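PDB 1ZX5: mannosephosphate isomerase, putative from Archaeoglobus fulgidus, which probably catalyses the zinc-dependent interconversion of D-mannose 6-phosphate and D-fructose 6-phosphate. Local coordinates for residues I8-E13 and W40-H45. Residues are numbered along the deposited sequence; the frame is centred on the assembly and turned at random. Where two conformers were deposited one is given.
Sequences IFQAQE and WEFSAH
In the N-terminal cupin-like catalytic region of this putative mannosephosphate isomerase of the type 1 family, strand 9-10 of a small antiparallel sheet meets the larger sheet at strand 36-41 and the following turn, mainly through Q10 and F42. The backbone swings round at F42 (phi 60°), whose ring reaches toward strand 9-10, one face against Q10. CG of Q10 stands 4.1 Å from the F42 ring centroid in a CH-pi contact offset toward the rim. The F9 carbonyl carbon comes at the ring edge, and I8 O approaches F42 CZ to 3.2 Å. V52 and L276 also pack against F42. Extended beyond CG, Q10 brings its amide to the 40-45 backbone, where NE2, as modelled, donates in the carbonyl plane to a lone pair of W40 O at 3.2 Å. Yet NE2 sits 2.7 Å from F42 N, whose N-H points at it; two donors face each other, and the amide's orientation is doubtful. An alanine here would probably leave that part of the F42 face uncovered and W40 O or F42 N without its side-chain partner. Q10 thus joins the sheets by apolar packing and an amide bond; turned over, its OE1 could probably accept from F42 N instead.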
# COMPACT_ATOMS: atom_id res chain seq x y z
N ILE A 8 15.46 -4.38 -9.17
CA ILE A 8 15.87 -3.04 -8.80
C ILE A 8 15.57 -2.84 -7.32
O ILE A 8 14.47 -3.15 -6.86
CB ILE A 8 15.19 -1.97 -9.70
CG1 ILE A 8 15.65 -2.14 -11.16
CG2 ILE A 8 15.47 -0.53 -9.17
CD1 ILE A 8 14.83 -1.36 -12.19
N PHE A 9 16.56 -2.34 -6.59
CA PHE A 9 16.46 -2.18 -5.15
C PHE A 9 16.44 -0.71 -4.78
O PHE A 9 16.90 0.12 -5.56
CB PHE A 9 17.62 -2.93 -4.48
CG PHE A 9 17.55 -4.42 -4.69
CD1 PHE A 9 16.75 -5.21 -3.87
CD2 PHE A 9 18.23 -5.02 -5.75
CE1 PHE A 9 16.65 -6.58 -4.08
CE2 PHE A 9 18.13 -6.40 -5.97
CZ PHE A 9 17.34 -7.18 -5.13
N GLN A 10 15.89 -0.37 -3.62
CA GLN A 10 16.02 1.00 -3.10
C GLN A 10 17.44 1.21 -2.62
O GLN A 10 17.99 0.34 -1.96
CB GLN A 10 15.06 1.29 -1.95
CG GLN A 10 13.63 1.43 -2.39
CD GLN A 10 12.75 2.16 -1.40
OE1 GLN A 10 12.95 2.13 -0.18
NE2 GLN A 10 11.75 2.81 -1.92
N ALA A 11 18.01 2.36 -2.96
CA ALA A 11 19.34 2.76 -2.50
C ALA A 11 19.37 3.16 -1.02
O ALA A 11 20.37 2.93 -0.32
CB ALA A 11 19.84 3.92 -3.35
N GLN A 12 18.28 3.77 -0.55
CA GLN A 12 18.13 4.23 0.83
C GLN A 12 16.69 4.03 1.28
O GLN A 12 15.78 4.01 0.46
CB GLN A 12 18.57 5.71 1.00
CG GLN A 12 17.97 6.70 -0.01
CD GLN A 12 18.26 8.17 0.32
OE1 GLN A 12 19.39 8.56 0.59
NE2 GLN A 12 17.21 8.99 0.27
N GLU A 13 16.50 3.87 2.59
CA GLU A 13 15.16 3.74 3.19
C GLU A 13 14.38 5.06 3.04
O GLU A 13 14.96 6.14 3.05
CB GLU A 13 15.30 3.31 4.66
CG GLU A 13 16.13 4.31 5.53
CD GLU A 13 17.00 3.63 6.62
OE1 GLU A 13 17.03 2.37 6.70
OE2 GLU A 13 17.67 4.36 7.39
N TRP A 40 7.91 3.93 2.59
CA TRP A 40 7.43 4.08 1.23
C TRP A 40 8.37 3.32 0.30
O TRP A 40 9.56 3.62 0.22
CB TRP A 40 7.34 5.57 0.84
CG TRP A 40 6.23 6.34 1.58
CD1 TRP A 40 5.72 6.08 2.83
CD2 TRP A 40 5.52 7.51 1.10
NE1 TRP A 40 4.74 7.00 3.14
CE2 TRP A 40 4.59 7.88 2.10
CE3 TRP A 40 5.58 8.26 -0.08
CZ2 TRP A 40 3.73 8.97 1.97
CZ3 TRP A 40 4.72 9.35 -0.22
CH2 TRP A 40 3.81 9.70 0.80
N GLU A 41 7.83 2.30 -0.36
CA GLU A 41 8.63 1.37 -1.14
C GLU A 41 8.46 1.68 -2.62
O GLU A 41 7.39 1.46 -3.18
CB GLU A 41 8.20 -0.08 -0.84
CG GLU A 41 8.14 -0.44 0.66
CD GLU A 41 9.51 -0.79 1.25
OE1 GLU A 41 10.33 -1.39 0.54
OE2 GLU A 41 9.77 -0.46 2.42
N PHE A 42 9.53 2.17 -3.26
CA PHE A 42 9.52 2.56 -4.68
C PHE A 42 8.52 3.66 -4.96
O PHE A 42 7.83 3.64 -5.98
CB PHE A 42 9.35 1.34 -5.60
CG PHE A 42 10.43 0.32 -5.41
CD1 PHE A 42 11.73 0.59 -5.84
CD2 PHE A 42 10.18 -0.86 -4.72
CE1 PHE A 42 12.77 -0.33 -5.64
CE2 PHE A 42 11.19 -1.79 -4.52
CZ PHE A 42 12.50 -1.53 -4.98
N SER A 43 8.45 4.62 -4.04
CA SER A 43 7.59 5.77 -4.20
C SER A 43 8.04 6.64 -5.36
O SER A 43 9.19 7.09 -5.40
CB SER A 43 7.56 6.60 -2.92
OG SER A 43 7.03 7.89 -3.19
N ALA A 44 7.12 6.88 -6.30
CA ALA A 44 7.28 7.96 -7.27
C ALA A 44 6.34 9.12 -6.93
O ALA A 44 5.94 9.87 -7.81
CB ALA A 44 7.04 7.46 -8.67
N HIS A 45 5.97 9.25 -5.66
CA HIS A 45 5.16 10.38 -5.22
C HIS A 45 6.06 11.59 -5.00
O HIS A 45 7.05 11.51 -4.27
CB HIS A 45 4.37 10.02 -3.95
CG HIS A 45 3.29 11.00 -3.63
ND1 HIS A 45 3.53 12.20 -3.00
CD2 HIS A 45 1.96 10.96 -3.88
CE1 HIS A 45 2.39 12.86 -2.87
NE2 HIS A 45 1.42 12.13 -3.39